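Local coordinates for HMG box-containing protein 1 (Homo sapiens, PDB 3QVE) that represses transcription by binding the promoters of target genes, with roles in the cell cycle and the Wnt pathway, and is seen here through its AXH domain, at residues G55-H64 and V125-H136; S69-F79 and L89-F99. All coordinates share one frame; numbering follows the deposited sequence. Where two conformers were deposited one is given.

Contact 1: residues G55-H64 and V125-H136; sequences GSDGLKLLSH and VHIGDVCLPPGH. With SO4 (sulfate ion), chain D; EDO (1,2-ethanediol), chain G.
Leu-61 and Val-125 meet almost at right angles, the CD2 branch of Leu-61 resting 3.5 Å from CG1 of Val-125. A chi1 of 179°, CG opposite the backbone N, directs Leu-61 toward residues 125-136. Farther along, Ile-127 turns CG2 toward the carbonyl oxygens of Leu-61 and Leu-62, while its CG1 lies at the edge of the His-64 ring, 3.7 Å from CD2. The same ring gives NE2 to O1 of a sulfate, which His-126 ND1 grips more closely at O3 (2.6 Å) and Ile-127 N binds through O4; the ion, probably from the crystallisation liquor, thus bridges the segments. At the other end the His-136 ring sets its CD2 edge 3.2 Å from Ser-56 O, with Leu-132 CD2 over the centre of one face. A water links NE2 of His-136 to Asp-57 OD1, whereas ND1 of His-136 is hydrogen-bonded to Asp-138 N. Between these ends Leu-59 and Cys-131 form a hydrogen-bonded antiparallel pair, and Gly-58 lies against Val-130 CG1 where a side chain would clash. Strand 130-131 forms one edge of the six-stranded antiparallel sheet, with strand 72-80 on the far side of strand 59-69 and Phe-99 of strand 98-101 packed against Cys-131.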
loop_
_atom_site.group_PDB
_atom_site.type_symbol
_atom_site.label_atom_id
_atom_site.label_comp_id
_atom_site.label_asym_id
_atom_site.label_seq_id
_atom_site.Cartn_x
_atom_site.Cartn_y
_atom_site.Cartn_z
ATOM N N GLY A 55 4.694 9.902 -0.578
ATOM C CA GLY A 55 4.061 9.280 0.557
ATOM C C GLY A 55 4.936 9.085 1.776
ATOM O O GLY A 55 4.649 8.213 2.602
ATOM N N SER A 56 6.000 9.864 1.891
ATOM C CA SER A 56 6.959 9.687 2.980
ATOM C C SER A 56 6.368 9.975 4.388
ATOM O O SER A 56 6.914 9.556 5.374
ATOM C CB SER A 56 8.184 10.601 2.756
ATOM O OG SER A 56 7.761 11.941 2.709
ATOM N N ASP A 57 5.300 10.747 4.460
ATOM C CA ASP A 57 4.583 10.972 5.689
ATOM C C ASP A 57 3.444 9.968 5.903
ATOM O O ASP A 57 2.657 10.147 6.806
ATOM C CB ASP A 57 3.958 12.372 5.703
ATOM C CG ASP A 57 4.985 13.470 5.725
ATOM O OD1 ASP A 57 5.828 13.433 6.634
ATOM O OD2 ASP A 57 4.935 14.361 4.851
ATOM N N GLY A 58 3.325 8.955 5.056
ATOM C CA GLY A 58 2.204 8.040 5.137
ATOM C C GLY A 58 1.199 8.241 4.035
ATOM O O GLY A 58 1.161 9.292 3.375
ATOM N N LEU A 59 0.389 7.203 3.835
ATOM C CA LEU A 59 -0.664 7.203 2.814
ATOM C C LEU A 59 -2.016 6.992 3.513
ATOM O O LEU A 59 -2.234 5.967 4.150
ATOM C CB LEU A 59 -0.401 6.081 1.807
ATOM C CG LEU A 59 0.802 6.328 0.870
ATOM C CD1 LEU A 59 1.104 5.057 0.088
ATOM C CD2 LEU A 59 0.550 7.499 -0.056
ATOM N N LYS A 60 -2.873 8.001 3.445
ATOM C CA LYS A 60 -4.162 7.937 4.074
ATOM C C LYS A 60 -5.151 7.217 3.159
ATOM O O LYS A 60 -5.366 7.624 2.037
ATOM C CB LYS A 60 -4.647 9.336 4.387
ATOM C CG LYS A 60 -5.967 9.412 5.168
ATOM C CD LYS A 60 -6.305 10.910 5.386
ATOM C CE LYS A 60 -7.589 11.105 6.128
ATOM N NZ LYS A 60 -7.851 12.541 6.411
ATOM N N LEU A 61 -5.744 6.140 3.642
ATOM C CA LEU A 61 -6.737 5.404 2.847
ATOM C C LEU A 61 -8.003 6.198 2.743
ATOM O O LEU A 61 -8.546 6.627 3.768
ATOM C CB LEU A 61 -7.049 4.064 3.521
ATOM C CG LEU A 61 -8.083 3.156 2.858
ATOM C CD1 LEU A 61 -7.510 2.667 1.536
ATOM C CD2 LEU A 61 -8.432 1.999 3.802
ATOM N N LEU A 62 -8.476 6.393 1.524
ATOM C CA LEU A 62 -9.684 7.133 1.264
ATOM C C LEU A 62 -10.840 6.223 0.839
ATOM O O LEU A 62 -12.010 6.568 1.039
ATOM C CB LEU A 62 -9.462 8.161 0.134
ATOM C CG LEU A 62 -8.482 9.320 0.353
ATOM C CD1 LEU A 62 -8.581 10.323 -0.832
ATOM C CD2 LEU A 62 -8.688 10.020 1.704
ATOM N N SER A 63 -10.529 5.131 0.177
ATOM C CA SER A 63 -11.554 4.277 -0.408
ATOM C C SER A 63 -11.051 2.895 -0.693
ATOM O O SER A 63 -9.830 2.688 -0.871
ATOM C CB SER A 63 -12.143 4.891 -1.678
ATOM O OG SER A 63 -11.258 4.788 -2.759
ATOM N N HIS A 64 -11.974 1.919 -0.710
ATOM C CA HIS A 64 -11.593 0.530 -0.988
ATOM C C HIS A 64 -12.722 -0.235 -1.625
ATOM O O HIS A 64 -13.875 0.066 -1.400
ATOM C CB HIS A 64 -11.156 -0.189 0.306
ATOM C CG HIS A 64 -12.207 -0.194 1.395
ATOM N ND1 HIS A 64 -13.200 -1.153 1.476
ATOM C CD2 HIS A 64 -12.407 0.641 2.445
ATOM C CE1 HIS A 64 -13.985 -0.879 2.514
ATOM N NE2 HIS A 64 -13.520 0.203 3.118
ATOM N N VAL A 125 -8.351 -2.723 9.028
ATOM C CA VAL A 125 -8.065 -1.434 8.392
ATOM C C VAL A 125 -9.367 -0.697 8.177
ATOM O O VAL A 125 -10.375 -1.325 7.849
ATOM C CB VAL A 125 -7.420 -1.598 6.990
ATOM C CG1 VAL A 125 -7.264 -0.227 6.280
ATOM C CG2 VAL A 125 -6.067 -2.301 7.072
ATOM N N HIS A 126 -9.364 0.622 8.342
ATOM C CA HIS A 126 -10.533 1.453 7.937
ATOM C C HIS A 126 -10.110 2.712 7.199
ATOM O O HIS A 126 -8.987 3.224 7.399
ATOM C CB HIS A 126 -11.328 1.936 9.155
ATOM C CG HIS A 126 -11.890 0.820 9.972
ATOM N ND1 HIS A 126 -12.956 0.053 9.553
ATOM C CD2 HIS A 126 -11.479 0.292 11.148
ATOM C CE1 HIS A 126 -13.199 -0.883 10.455
ATOM N NE2 HIS A 126 -12.321 -0.755 11.434
ATOM N N ILE A 127 -11.050 3.248 6.424
ATOM C CA ILE A 127 -10.892 4.557 5.788
ATOM C C ILE A 127 -10.451 5.585 6.853
ATOM O O ILE A 127 -10.943 5.608 7.996
ATOM C CB ILE A 127 -12.175 4.986 5.073
ATOM C CG1 ILE A 127 -12.447 4.045 3.876
ATOM C CG2 ILE A 127 -12.069 6.477 4.629
ATOM C CD1 ILE A 127 -13.849 4.167 3.231
ATOM N N GLY A 128 -9.474 6.391 6.492
ATOM C CA GLY A 128 -8.872 7.322 7.424
ATOM C C GLY A 128 -7.531 6.859 7.943
ATOM O O GLY A 128 -6.740 7.679 8.365
ATOM N N ASP A 129 -7.281 5.545 7.964
ATOM C CA ASP A 129 -6.001 5.039 8.447
ATOM C C ASP A 129 -4.833 5.568 7.607
ATOM O O ASP A 129 -4.876 5.571 6.376
ATOM C CB ASP A 129 -5.998 3.497 8.469
ATOM C CG ASP A 129 -6.904 2.909 9.600
ATOM O OD1 ASP A 129 -7.426 3.672 10.437
ATOM O OD2 ASP A 129 -7.087 1.682 9.645
ATOM N N VAL A 130 -3.778 5.992 8.295
ATOM C CA VAL A 130 -2.577 6.451 7.637
ATOM C C VAL A 130 -1.583 5.306 7.651
ATOM O O VAL A 130 -1.079 4.877 8.713
ATOM C CB VAL A 130 -2.020 7.725 8.296
ATOM C CG1 VAL A 130 -0.631 8.088 7.687
ATOM C CG2 VAL A 130 -3.049 8.882 8.186
ATOM N N CYS A 131 -1.304 4.811 6.453
ATOM C CA CYS A 131 -0.468 3.650 6.263
ATOM C C CYS A 131 0.992 4.123 6.062
ATOM O O CYS A 131 1.308 4.839 5.104
ATOM C CB CYS A 131 -0.988 2.870 5.071
ATOM S SG CYS A 131 -2.662 2.263 5.368
ATOM N N LEU A 132 1.884 3.676 6.946
ATOM C CA LEU A 132 3.244 4.174 6.983
ATOM C C LEU A 132 4.182 3.276 6.180
ATOM O O LEU A 132 3.981 2.073 6.123
ATOM C CB LEU A 132 3.746 4.248 8.427
ATOM C CG LEU A 132 2.980 5.123 9.403
ATOM C CD1 LEU A 132 3.654 5.054 10.825
ATOM C CD2 LEU A 132 2.903 6.563 8.871
ATOM N N PRO A 133 5.194 3.883 5.538
ATOM C CA PRO A 133 6.262 3.155 4.911
ATOM C C PRO A 133 7.294 2.664 5.914
ATOM O O PRO A 133 7.429 3.254 6.959
ATOM C CB PRO A 133 6.891 4.207 4.005
ATOM C CG PRO A 133 6.715 5.488 4.708
ATOM C CD PRO A 133 5.368 5.349 5.396
ATOM N N PRO A 134 8.044 1.609 5.585
ATOM C CA PRO A 134 9.095 1.142 6.477
ATOM C C PRO A 134 10.098 2.258 6.723
ATOM O O PRO A 134 10.314 3.077 5.840
ATOM C CB PRO A 134 9.746 -0.018 5.710
ATOM C CG PRO A 134 9.129 -0.063 4.348
ATOM C CD PRO A 134 7.883 0.761 4.391
ATOM N N GLY A 135 10.652 2.332 7.931
ATOM C CA GLY A 135 11.586 3.433 8.261
ATOM C C GLY A 135 10.959 4.818 8.501
ATOM O O GLY A 135 11.669 5.815 8.613
ATOM N N HIS A 136 9.629 4.908 8.541
ATOM C CA HIS A 136 8.994 6.124 8.988
ATOM C C HIS A 136 9.308 6.211 10.501
ATOM O O HIS A 136 9.333 5.198 11.179
ATOM C CB HIS A 136 7.490 6.035 8.781
ATOM C CG HIS A 136 6.761 7.291 9.086
ATOM N ND1 HIS A 136 6.327 7.615 10.357
ATOM C CD2 HIS A 136 6.387 8.316 8.286
ATOM C CE1 HIS A 136 5.743 8.801 10.322
ATOM N NE2 HIS A 136 5.735 9.235 9.073
HETATM S S SO4 D . -14.547 1.546 6.530
HETATM O O1 SO4 D . -15.382 1.257 5.386
HETATM O O2 SO4 D . -14.735 2.871 7.076
HETATM O O3 SO4 D . -14.588 0.489 7.528
HETATM O O4 SO4 D . -13.194 1.530 6.048
HETATM C C1 EDO G . -10.850 2.404 -4.604
HETATM O O1 EDO G . -11.951 3.295 -4.881
HETATM C C2 EDO G . -9.996 2.434 -5.871
HETATM O O2 EDO G . -10.761 2.213 -7.090
HETATM O O HOH W 1 5.063 11.912 8.578
#

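Contact 2: residues S69-F79 and L89-F99; sequences SFGESVLKLTF and LTVECKLDHPF. With EDO (1,2-ethanediol), chain N.
Strands 72-79 and 89-94 run antiparallel at 159°, their axes 4.6 Å apart, with Leu-75 facing Cys-93, Leu-77 facing Val-91 and Phe-79 facing Leu-89 as hydrogen-bonded pairs. These six residues share one apolar face. On it Leu-77 CD1 lies 3.7 Å from Phe-99 CZ and also touches Cys-93 SG, while Val-91 CG2 comes to the edge of the Phe-79 ring, 3.9 Å from CE2. Leu-95 lays CD2 on Leu-75 CG (3.8 Å), closing one end of the cluster. On the other face the Thr-78 and Thr-90 hydroxyls hydrogen-bond at 2.9 Å between their OG1 atoms, Thr-90 OG1 having His-21 as a second partner. Glu-92 swings CG away from its backbone N (chi1 -175°), carrying the methylene chain across Val-74, with CG 3.7 Å from CG2. Trimming Glu-92 to an alanine removes the chain beyond CB and would probably leave the Val-74 methyls without the cover of its CG and carboxylate. The Glu-72 to Lys-94 salt bridge is long, at 3.8 Å from OE1 to NZ. The hairpin lies inside the sheet, flanked by strand 59-69 along 72-80 and by strand 17-20 along 89-94, while helix 111-118 adjoins the turn at Asp-96.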
loop_
_atom_site.group_PDB
_atom_site.type_symbol
_atom_site.label_atom_id
_atom_site.label_comp_id
_atom_site.label_asym_id
_atom_site.label_seq_id
_atom_site.Cartn_x
_atom_site.Cartn_y
_atom_site.Cartn_z
ATOM N N SER A 69 -9.341 -10.271 -10.691
ATOM C CA SER A 69 -8.411 -10.034 -11.787
ATOM C C SER A 69 -7.753 -11.352 -12.112
ATOM O O SER A 69 -7.073 -11.937 -11.271
ATOM C CB SER A 69 -7.340 -9.022 -11.371
ATOM O OG SER A 69 -6.289 -8.896 -12.321
ATOM N N PHE A 70 -7.981 -11.824 -13.325
ATOM C CA PHE A 70 -7.393 -13.050 -13.801
ATOM C C PHE A 70 -7.588 -14.195 -12.805
ATOM O O PHE A 70 -6.649 -14.891 -12.424
ATOM C CB PHE A 70 -5.920 -12.790 -14.152
ATOM C CG PHE A 70 -5.760 -11.887 -15.338
ATOM C CD1 PHE A 70 -6.030 -12.361 -16.620
ATOM C CD2 PHE A 70 -5.350 -10.561 -15.172
ATOM C CE1 PHE A 70 -5.895 -11.539 -17.738
ATOM C CE2 PHE A 70 -5.213 -9.721 -16.305
ATOM C CZ PHE A 70 -5.472 -10.205 -17.553
ATOM N N GLY A 71 -8.834 -14.363 -12.381
ATOM C CA GLY A 71 -9.183 -15.458 -11.483
ATOM C C GLY A 71 -8.862 -15.256 -10.011
ATOM O O GLY A 71 -9.230 -16.089 -9.180
ATOM N N GLU A 72 -8.201 -14.145 -9.669
ATOM C CA GLU A 72 -7.803 -13.866 -8.314
ATOM C C GLU A 72 -8.563 -12.715 -7.709
ATOM O O GLU A 72 -8.687 -11.649 -8.308
ATOM C CB GLU A 72 -6.331 -13.480 -8.272
ATOM C CG GLU A 72 -5.402 -14.624 -8.544
ATOM C CD GLU A 72 -4.005 -14.326 -8.029
ATOM O OE1 GLU A 72 -3.804 -13.327 -7.266
ATOM O OE2 GLU A 72 -3.110 -15.115 -8.401
ATOM N N SER A 73 -9.018 -12.916 -6.476
ATOM C CA SER A 73 -9.653 -11.854 -5.699
ATOM C C SER A 73 -8.599 -10.850 -5.271
ATOM O O SER A 73 -7.598 -11.248 -4.715
ATOM C CB SER A 73 -10.291 -12.448 -4.425
ATOM O OG SER A 73 -11.443 -13.137 -4.807
ATOM N N VAL A 74 -8.850 -9.557 -5.516
ATOM C CA VAL A 74 -7.929 -8.495 -5.174
ATOM C C VAL A 74 -8.649 -7.304 -4.529
ATOM O O VAL A 74 -9.852 -7.201 -4.622
ATOM C CB VAL A 74 -7.154 -8.023 -6.421
ATOM C CG1 VAL A 74 -6.184 -9.103 -6.891
ATOM C CG2 VAL A 74 -8.084 -7.526 -7.537
ATOM N N LEU A 75 -7.892 -6.429 -3.891
ATOM C CA LEU A 75 -8.375 -5.173 -3.334
ATOM C C LEU A 75 -7.913 -4.092 -4.304
ATOM O O LEU A 75 -6.868 -4.230 -4.975
ATOM C CB LEU A 75 -7.767 -4.895 -1.945
ATOM C CG LEU A 75 -8.099 -5.838 -0.775
ATOM C CD1 LEU A 75 -7.110 -5.648 0.393
ATOM C CD2 LEU A 75 -9.516 -5.616 -0.360
ATOM N N LYS A 76 -8.712 -3.034 -4.393
ATOM C CA LYS A 76 -8.355 -1.819 -5.067
ATOM C C LYS A 76 -8.587 -0.710 -4.088
ATOM O O LYS A 76 -9.687 -0.568 -3.559
ATOM C CB LYS A 76 -9.167 -1.642 -6.333
ATOM C CG LYS A 76 -8.706 -2.607 -7.441
ATOM C CD LYS A 76 -9.503 -2.503 -8.749
ATOM C CE LYS A 76 -9.094 -1.325 -9.557
ATOM N NZ LYS A 76 -10.001 -1.075 -10.720
ATOM N N LEU A 77 -7.534 0.047 -3.842
ATOM C CA LEU A 77 -7.488 1.041 -2.759
ATOM C C LEU A 77 -7.004 2.352 -3.265
ATOM O O LEU A 77 -6.081 2.376 -4.077
ATOM C CB LEU A 77 -6.490 0.587 -1.687
ATOM C CG LEU A 77 -6.584 -0.823 -1.142
ATOM C CD1 LEU A 77 -5.360 -1.158 -0.213
ATOM C CD2 LEU A 77 -7.982 -0.959 -0.405
ATOM N N THR A 78 -7.522 3.458 -2.719
ATOM C CA THR A 78 -7.035 4.783 -3.129
ATOM C C THR A 78 -6.530 5.488 -1.907
ATOM O O THR A 78 -7.184 5.518 -0.866
ATOM C CB THR A 78 -8.124 5.623 -3.845
ATOM O OG1 THR A 78 -8.414 4.996 -5.089
ATOM C CG2 THR A 78 -7.631 7.091 -4.131
ATOM N N PHE A 79 -5.335 6.036 -2.043
ATOM C CA PHE A 79 -4.583 6.636 -0.944
ATOM C C PHE A 79 -4.255 8.104 -1.236
ATOM O O PHE A 79 -4.031 8.470 -2.384
ATOM C CB PHE A 79 -3.241 5.938 -0.780
ATOM C CG PHE A 79 -3.334 4.558 -0.212
ATOM C CD1 PHE A 79 -3.541 4.360 1.137
ATOM C CD2 PHE A 79 -3.104 3.451 -1.016
ATOM C CE1 PHE A 79 -3.593 3.080 1.679
ATOM C CE2 PHE A 79 -3.162 2.168 -0.477
ATOM C CZ PHE A 79 -3.413 1.991 0.851
ATOM N N LEU A 89 -2.964 8.037 -5.206
ATOM C CA LEU A 89 -2.445 6.753 -5.719
ATOM C C LEU A 89 -3.506 5.716 -5.552
ATOM O O LEU A 89 -4.024 5.575 -4.440
ATOM C CB LEU A 89 -1.234 6.308 -4.900
ATOM C CG LEU A 89 -0.644 4.897 -5.117
ATOM C CD1 LEU A 89 -0.121 4.732 -6.511
ATOM C CD2 LEU A 89 0.450 4.616 -4.095
ATOM N N THR A 90 -3.800 4.963 -6.614
ATOM C CA THR A 90 -4.669 3.791 -6.507
ATOM C C THR A 90 -3.785 2.563 -6.688
ATOM O O THR A 90 -2.873 2.567 -7.515
ATOM C CB THR A 90 -5.815 3.825 -7.542
ATOM O OG1 THR A 90 -6.572 5.021 -7.301
ATOM C CG2 THR A 90 -6.765 2.598 -7.388
ATOM N N VAL A 91 -4.024 1.530 -5.885
ATOM C CA VAL A 91 -3.261 0.306 -5.975
ATOM C C VAL A 91 -4.205 -0.867 -6.072
ATOM O O VAL A 91 -5.363 -0.787 -5.641
ATOM C CB VAL A 91 -2.298 0.078 -4.744
ATOM C CG1 VAL A 91 -1.452 1.312 -4.466
ATOM C CG2 VAL A 91 -3.048 -0.329 -3.525
ATOM N N GLU A 92 -3.706 -1.951 -6.653
ATOM C CA GLU A 92 -4.324 -3.261 -6.543
ATOM C C GLU A 92 -3.415 -4.107 -5.675
ATOM O O GLU A 92 -2.216 -4.149 -5.917
ATOM C CB GLU A 92 -4.442 -3.897 -7.908
ATOM C CG GLU A 92 -5.183 -5.202 -7.948
ATOM C CD GLU A 92 -4.799 -6.029 -9.152
ATOM O OE1 GLU A 92 -5.555 -5.948 -10.149
ATOM O OE2 GLU A 92 -3.758 -6.748 -9.108
ATOM N N CYS A 93 -3.945 -4.751 -4.643
ATOM C CA CYS A 93 -3.088 -5.575 -3.791
ATOM C C CYS A 93 -3.824 -6.839 -3.379
ATOM O O CYS A 93 -5.024 -6.955 -3.547
ATOM C CB CYS A 93 -2.631 -4.758 -2.602
ATOM S SG CYS A 93 -3.903 -4.411 -1.491
ATOM N N LYS A 94 -3.094 -7.811 -2.855
ATOM C CA LYS A 94 -3.712 -9.047 -2.385
ATOM C C LYS A 94 -4.554 -8.800 -1.120
ATOM O O LYS A 94 -4.296 -7.857 -0.384
ATOM C CB LYS A 94 -2.648 -10.113 -2.119
ATOM C CG LYS A 94 -1.730 -10.421 -3.281
ATOM C CD LYS A 94 -2.488 -10.812 -4.549
ATOM C CE LYS A 94 -1.555 -11.052 -5.756
ATOM N NZ LYS A 94 -1.809 -10.098 -6.838
ATOM N N LEU A 95 -5.545 -9.656 -0.881
ATOM C CA LEU A 95 -6.464 -9.495 0.256
ATOM C C LEU A 95 -5.745 -9.547 1.583
ATOM O O LEU A 95 -6.198 -8.939 2.530
ATOM C CB LEU A 95 -7.540 -10.572 0.251
ATOM C CG LEU A 95 -8.485 -10.768 -0.925
ATOM C CD1 LEU A 95 -9.672 -11.752 -0.587
ATOM C CD2 LEU A 95 -9.036 -9.461 -1.393
ATOM N N ASP A 96 -4.615 -10.252 1.628
ATOM C CA ASP A 96 -3.846 -10.437 2.847
ATOM C C ASP A 96 -2.738 -9.369 3.049
ATOM O O ASP A 96 -1.935 -9.493 3.977
ATOM C CB ASP A 96 -3.177 -11.823 2.805
ATOM C CG ASP A 96 -2.322 -11.989 1.586
ATOM O OD1 ASP A 96 -1.522 -11.082 1.298
ATOM O OD2 ASP A 96 -2.481 -13.002 0.900
ATOM N N HIS A 97 -2.707 -8.332 2.218
ATOM C CA HIS A 97 -1.695 -7.257 2.336
ATOM C C HIS A 97 -1.826 -6.571 3.718
ATOM O O HIS A 97 -2.891 -6.085 4.078
ATOM C CB HIS A 97 -1.853 -6.213 1.214
ATOM C CG HIS A 97 -0.621 -5.419 0.943
ATOM N ND1 HIS A 97 -0.085 -4.543 1.859
ATOM C CD2 HIS A 97 0.209 -5.401 -0.130
ATOM C CE1 HIS A 97 1.023 -4.010 1.363
ATOM N NE2 HIS A 97 1.216 -4.504 0.153
ATOM N N PRO A 98 -0.738 -6.558 4.505
ATOM C CA PRO A 98 -0.730 -5.863 5.801
ATOM C C PRO A 98 -0.337 -4.395 5.679
ATOM O O PRO A 98 0.361 -4.016 4.728
ATOM C CB PRO A 98 0.342 -6.608 6.567
ATOM C CG PRO A 98 1.350 -6.980 5.513
ATOM C CD PRO A 98 0.534 -7.238 4.251
ATOM N N PHE A 99 -0.833 -3.570 6.593
ATOM C CA PHE A 99 -0.522 -2.143 6.597
ATOM C C PHE A 99 -0.172 -1.780 8.023
ATOM O O PHE A 99 -0.808 -2.284 8.947
ATOM C CB PHE A 99 -1.708 -1.325 6.123
ATOM C CG PHE A 99 -2.077 -1.600 4.713
ATOM C CD1 PHE A 99 -1.352 -1.016 3.668
ATOM C CD2 PHE A 99 -3.062 -2.545 4.420
ATOM C CE1 PHE A 99 -1.663 -1.276 2.351
ATOM C CE2 PHE A 99 -3.362 -2.822 3.121
ATOM C CZ PHE A 99 -2.657 -2.182 2.071
HETATM C C1 EDO N . -9.599 1.431 -13.576
HETATM O O1 EDO N . -9.123 0.435 -12.666
HETATM C C2 EDO N . -8.665 1.569 -14.765
HETATM O O2 EDO N . -8.339 0.261 -15.247
HETATM O O HOH W 2 -5.662 -11.963 -2.894
#

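Contacts 1 and 2 build one antiparallel sheet from pairings both near and far in sequence. Contact 2 is local, a hairpin whose segments are 10 residues apart at their closest ends; contact 1 joins segments 61 residues apart, and the hairpin falls wholly within that interval. Their centres lie about 14 Å apart, on opposite sides of the chain's centre. Strands 59-69 and 72-80, consecutive in the chain, are neighbours in the sheet and connect them: Thr-78 pairs with Leu-62 and Ser-63 at a classic beta bulge, and Leu-59 packs on Phe-79. Chain order thus carries the AXH domain from strand 59-69 through the hairpin and back to the sheet edge at 130-131, tying the C-terminal part to its core.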